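Local coordinates for plasmin and fibronectin-binding protein A (Streptococcus pneumoniae, PDB 4MR0) that acts as a cell-wall-anchored adhesin and invasin that binds human fibronectin, plasmin, plasminogen and serum albumin, at residues Pro238-Ser243 and Asp263-His268; Gly225-Glu230 and Ala289-Met294. All blocks are in the same frame, centred on the assembly; numbering follows the deposited sequence.

Contact 1 (Pro238-Ser243 and Asp263-His268); sequences PLINSS and DSYQGH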
loop_
_atom_site.group_PDB
_atom_site.type_symbol
_atom_site.label_atom_id
_atom_site.label_comp_id
_atom_site.label_asym_id
_atom_site.label_seq_id
_atom_site.Cartn_x
_atom_site.Cartn_y
_atom_site.Cartn_z
ATOM N N PRO A 238 5.731 12.726 22.123
ATOM C CA PRO A 238 4.562 12.462 22.970
ATOM C C PRO A 238 3.244 13.148 22.631
ATOM O O PRO A 238 2.190 12.698 23.082
ATOM C CB PRO A 238 5.069 12.823 24.367
ATOM C CG PRO A 238 6.040 13.924 24.092
ATOM C CD PRO A 238 6.795 13.391 22.899
ATOM N N LEU A 239 3.284 14.213 21.835
ATOM C CA LEU A 239 2.056 14.931 21.487
ATOM C C LEU A 239 1.396 14.578 20.145
ATOM O O LEU A 239 0.281 15.015 19.882
ATOM C CB LEU A 239 2.303 16.445 21.527
ATOM C CG LEU A 239 2.764 17.037 22.862
ATOM C CD1 LEU A 239 2.894 18.545 22.714
ATOM C CD2 LEU A 239 1.773 16.698 23.966
ATOM N N ILE A 240 2.057 13.785 19.306
ATOM C CA ILE A 240 1.489 13.441 18.004
ATOM C C ILE A 240 0.508 12.263 18.025
ATOM O O ILE A 240 0.468 11.467 18.966
ATOM C CB ILE A 240 2.602 13.116 16.989
ATOM C CG1 ILE A 240 3.305 11.813 17.384
ATOM C CG2 ILE A 240 3.618 14.261 16.960
ATOM C CD1 ILE A 240 4.279 11.300 16.348
ATOM N N ASN A 241 -0.295 12.169 16.967
ATOM C CA ASN A 241 -1.262 11.078 16.816
ATOM C C ASN A 241 -0.794 10.120 15.722
ATOM O O ASN A 241 -1.291 9.010 15.615
ATOM C CB ASN A 241 -2.656 11.606 16.469
ATOM C CG ASN A 241 -3.341 12.253 17.654
ATOM O OD1 ASN A 241 -3.297 11.728 18.781
ATOM N ND2 ASN A 241 -4.013 13.378 17.406
ATOM N N SER A 242 0.170 10.557 14.916
ATOM C CA SER A 242 0.743 9.736 13.842
ATOM C C SER A 242 1.925 10.488 13.222
ATOM O O SER A 242 2.006 11.708 13.321
ATOM C CB SER A 242 -0.297 9.460 12.751
ATOM O OG SER A 242 -0.578 10.625 11.989
ATOM N N SER A 243 2.864 9.761 12.623
ATOM C CA SER A 243 3.994 10.404 11.976
ATOM C C SER A 243 4.190 9.783 10.599
ATOM O O SER A 243 3.863 8.611 10.380
ATOM C CB SER A 243 5.274 10.265 12.815
ATOM O OG SER A 243 5.763 8.938 12.816
ATOM N N ASP A 263 10.418 3.704 11.389
ATOM C CA ASP A 263 9.496 3.901 12.498
ATOM C C ASP A 263 8.386 4.934 12.420
ATOM O O ASP A 263 8.409 5.952 13.116
ATOM C CB ASP A 263 10.331 4.155 13.756
ATOM C CG ASP A 263 11.433 3.129 13.923
ATOM O OD1 ASP A 263 11.113 1.922 13.900
ATOM O OD2 ASP A 263 12.613 3.521 14.067
ATOM N N SER A 264 7.397 4.650 11.589
ATOM C CA SER A 264 6.247 5.521 11.453
ATOM C C SER A 264 5.396 5.305 12.705
ATOM O O SER A 264 5.237 4.173 13.155
ATOM C CB SER A 264 5.453 5.114 10.209
ATOM O OG SER A 264 4.189 5.745 10.186
ATOM N N TYR A 265 4.870 6.377 13.288
ATOM C CA TYR A 265 4.005 6.225 14.459
ATOM C C TYR A 265 2.592 6.072 13.916
ATOM O O TYR A 265 1.954 7.066 13.550
ATOM C CB TYR A 265 4.073 7.454 15.370
ATOM C CG TYR A 265 3.143 7.368 16.570
ATOM C CD1 TYR A 265 3.249 6.313 17.481
ATOM C CD2 TYR A 265 2.167 8.340 16.799
ATOM C CE1 TYR A 265 2.408 6.227 18.590
ATOM C CE2 TYR A 265 1.321 8.266 17.908
ATOM C CZ TYR A 265 1.449 7.205 18.797
ATOM O OH TYR A 265 0.622 7.114 19.892
ATOM N N GLN A 266 2.119 4.825 13.866
ATOM C CA GLN A 266 0.795 4.485 13.350
ATOM C C GLN A 266 0.353 5.430 12.238
ATOM O O GLN A 266 -0.730 6.010 12.294
ATOM C CB GLN A 266 -0.242 4.476 14.483
ATOM C CG GLN A 266 -0.414 5.791 15.235
ATOM C CD GLN A 266 -1.409 5.673 16.377
ATOM O OE1 GLN A 266 -1.711 6.649 17.064
ATOM N NE2 GLN A 266 -1.923 4.471 16.584
ATOM N N GLY A 267 1.193 5.580 11.219
ATOM C CA GLY A 267 0.846 6.482 10.139
ATOM C C GLY A 267 1.279 6.048 8.753
ATOM O O GLY A 267 1.712 4.912 8.538
ATOM N N HIS A 268 1.147 6.977 7.811
ATOM C CA HIS A 268 1.514 6.755 6.419
ATOM C C HIS A 268 2.898 7.336 6.178
ATOM O O HIS A 268 3.109 8.524 6.399
ATOM C CB HIS A 268 0.540 7.481 5.486
ATOM C CG HIS A 268 -0.899 7.179 5.751
ATOM N ND1 HIS A 268 -1.452 5.935 5.537
ATOM C CD2 HIS A 268 -1.910 7.975 6.174
ATOM C CE1 HIS A 268 -2.743 5.980 5.811
ATOM N NE2 HIS A 268 -3.047 7.206 6.198
HETATM O O HOH W 1 -1.267 8.834 20.063
#
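Ser243 OG takes the backbone N-H of Tyr265 at 2.8 Å from Tyr265 N, in a nearly straight bond (159° at the hydrogen), and is also hydrogen-bonded to the carbonyl of Met223, so two backbone groups grip this buried hydroxyl; with chi1 at 71°, OG lies between the residue's own N and carbonyl carbon, where it meets the N-H of Tyr265. The same pair of residues is joined a second time, in the other direction, by Ser243 N to Tyr265 O at 3.0 Å; here the donor lies a little off the carbonyl plane and the bond is more bent, 146° at the hydrogen. A third bond uses the carbonyl of Ser243, which receives the Ser264 hydroxyl with 2.9 Å between Ser243 O and Ser264 OG. These bonds fasten the loop entering strand 243-252 to the end of strand 260-265, joining neighbouring parts of a right-handed parallel beta-helix of the pectate-lyase-like kind; the 263-268 segment belongs to its first PbH1 repeat. Beyond the polar cluster the Tyr265 ring reaches back along the loop, its CG anti to the backbone N. The side chains of Ile240 and Tyr265 run antiparallel alongside one another, with Ile240 CD1 3.7 Å from Tyr265 CD2. The next residue in the chain, Gln266, folds back so that its CG sits over the middle of one face of the Tyr265 ring, 3.9 Å from the plane. At the ring's phenolic end, a water lying in the ring plane sits 2.6 Å from Tyr265 OH and makes a weak bond to Ile240 O.

Contact 2 (Gly225-Glu230 and Ala289-Met294); sequences GALNEE and ALPKTM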
loop_
_atom_site.group_PDB
_atom_site.type_symbol
_atom_site.label_atom_id
_atom_site.label_comp_id
_atom_site.label_asym_id
_atom_site.label_seq_id
_atom_site.Cartn_x
_atom_site.Cartn_y
_atom_site.Cartn_z
ATOM N N GLY A 225 8.928 7.395 15.351
ATOM C CA GLY A 225 7.720 6.961 16.031
ATOM C C GLY A 225 7.774 5.850 17.067
ATOM O O GLY A 225 6.725 5.429 17.549
ATOM N N ALA A 226 8.963 5.373 17.421
ATOM C CA ALA A 226 9.080 4.300 18.414
ATOM C C ALA A 226 8.282 4.637 19.678
ATOM O O ALA A 226 8.228 5.798 20.100
ATOM C CB ALA A 226 10.549 4.055 18.762
ATOM N N LEU A 227 7.671 3.617 20.277
ATOM C CA LEU A 227 6.842 3.793 21.468
ATOM C C LEU A 227 7.603 3.962 22.775
ATOM O O LEU A 227 8.767 3.576 22.889
ATOM C CB LEU A 227 5.895 2.604 21.633
ATOM C CG LEU A 227 4.945 2.249 20.489
ATOM C CD1 LEU A 227 4.126 1.037 20.896
ATOM C CD2 LEU A 227 4.044 3.429 20.165
ATOM N N ASN A 228 6.921 4.548 23.758
ATOM C CA ASN A 228 7.488 4.735 25.088
ATOM C C ASN A 228 7.416 3.365 25.754
ATOM O O ASN A 228 6.788 2.450 25.220
ATOM C CB ASN A 228 6.677 5.758 25.896
ATOM C CG ASN A 228 5.186 5.469 25.884
ATOM O OD1 ASN A 228 4.764 4.319 25.751
ATOM N ND2 ASN A 228 4.380 6.514 26.036
ATOM N N GLU A 229 8.040 3.218 26.916
ATOM C CA GLU A 229 8.040 1.924 27.590
ATOM C C GLU A 229 6.642 1.375 27.877
ATOM O O GLU A 229 6.451 0.160 27.920
ATOM C CB GLU A 229 8.856 1.998 28.883
ATOM C CG GLU A 229 9.264 0.626 29.411
ATOM C CD GLU A 229 10.153 0.714 30.637
ATOM O OE1 GLU A 229 10.417 -0.343 31.260
ATOM O OE2 GLU A 229 10.593 1.837 30.975
ATOM N N GLU A 230 5.665 2.258 28.064
ATOM C CA GLU A 230 4.297 1.817 28.327
ATOM C C GLU A 230 3.608 1.399 27.030
ATOM O O GLU A 230 2.555 0.764 27.056
ATOM C CB GLU A 230 3.468 2.928 28.983
ATOM C CG GLU A 230 4.072 3.534 30.236
ATOM C CD GLU A 230 5.014 4.684 29.928
ATOM O OE1 GLU A 230 6.034 4.460 29.237
ATOM O OE2 GLU A 230 4.730 5.816 30.378
ATOM N N ALA A 289 5.102 1.745 14.372
ATOM C CA ALA A 289 4.765 1.608 15.781
ATOM C C ALA A 289 3.257 1.640 15.986
ATOM O O ALA A 289 2.568 2.516 15.461
ATOM C CB ALA A 289 5.437 2.715 16.582
ATOM N N LEU A 290 2.753 0.673 16.749
ATOM C CA LEU A 290 1.328 0.567 17.032
ATOM C C LEU A 290 1.109 0.548 18.548
ATOM O O LEU A 290 1.449 -0.424 19.222
ATOM C CB LEU A 290 0.769 -0.712 16.400
ATOM C CG LEU A 290 1.034 -0.915 14.900
ATOM C CD1 LEU A 290 0.500 -2.270 14.463
ATOM C CD2 LEU A 290 0.384 0.205 14.092
ATOM N N PRO A 291 0.541 1.632 19.103
ATOM C CA PRO A 291 0.276 1.752 20.544
ATOM C C PRO A 291 -0.834 0.853 21.097
ATOM O O PRO A 291 -1.762 0.477 20.379
ATOM C CB PRO A 291 -0.044 3.236 20.704
ATOM C CG PRO A 291 -0.713 3.565 19.406
ATOM C CD PRO A 291 0.171 2.871 18.398
ATOM N N LYS A 292 -0.719 0.519 22.384
ATOM C CA LYS A 292 -1.684 -0.328 23.096
ATOM C C LYS A 292 -3.137 -0.002 22.769
ATOM O O LYS A 292 -3.921 -0.865 22.369
ATOM C CB LYS A 292 -1.536 -0.158 24.615
ATOM C CG LYS A 292 -0.375 -0.848 25.306
ATOM C CD LYS A 292 -0.488 -0.582 26.815
ATOM C CE LYS A 292 0.589 -1.279 27.635
ATOM N NZ LYS A 292 0.489 -2.765 27.571
ATOM N N THR A 293 -3.476 1.263 22.976
ATOM C CA THR A 293 -4.820 1.801 22.795
ATOM C C THR A 293 -5.547 1.705 21.448
ATOM O O THR A 293 -6.766 1.874 21.398
ATOM C CB THR A 293 -4.834 3.283 23.222
ATOM O OG1 THR A 293 -6.113 3.861 22.927
ATOM C CG2 THR A 293 -3.744 4.054 22.490
ATOM N N MET A 294 -4.831 1.434 20.364
ATOM C CA MET A 294 -5.478 1.383 19.054
ATOM C C MET A 294 -6.427 0.227 18.757
ATOM O O MET A 294 -6.179 -0.923 19.126
ATOM C CB MET A 294 -4.427 1.471 17.948
ATOM C CG MET A 294 -3.793 2.841 17.839
ATOM S SD MET A 294 -5.022 4.161 17.651
ATOM C CE MET A 294 -5.131 4.778 19.349
#
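Leu227 packs against Ala289 and Pro291, bridging two loops on the parallel beta-helix: residues 225-230 follow strand 220-222, and residues 289-294 leave strand 278-289. No hydrogen bond crosses between the segments, so the contact rests on van der Waals packing of side-chain carbons against carbons and carbonyl oxygens. Leu227 CG lies beside the backbone N and anti to the carbonyl carbon (chi1 -57°), and CD1 continues the chain in an extended line (chi2 180°). That conformation divides the work between the two methyls. CD2 meets Ala289 CB at 3.9 Å and, farther along, Pro291 CB at 4.1 Å, whereas CD1 lies against the backbone of Leu290 and Pro291, 3.9 Å from Pro291 CA. The Leu227 side chain also touches Tyr265 and comes within about 4 Å of a bound manganese ion. Ala289 has its CB directed toward the opposite loop, where the methyl packs 3.2 Å from Gly225 O. At the other end of the contact, the placement of the exposed Lys292 side chain beside Glu230 is doubtful, and the firmer tie is the backbone hydrogen bond of Lys292 with Gly231. Pro291 also opens a type I beta turn that ends at Met294, closed by a bond of 3.2 Å from Met294 N to Pro291 O. Across the contact, the polar atom nearest Leu227 CD1 is Leu290 O, 3.5 Å away.

From the N terminus, the chain leaves strand 220-222 and passes through Gly225-Glu230, the first side of contact 2, then Pro238-Ser243, the first side of contact 1, before entering strand 243-252. Contact 1 closes first, when strand 260-265 ends at residues 263-268. Contact 2 closes only after strand 278-289, at 289-294, so the loop of contact 1 is nested inside that of contact 2. Their centres lie about 9 Å apart. Asp263 O to Gly225 N and Ser264 O to Ala289 N, each 2.7 Å and probably hydrogen-bonded, place the end of strand 260-265 between the two segments of contact 2, tying successive parts of the beta-helix together.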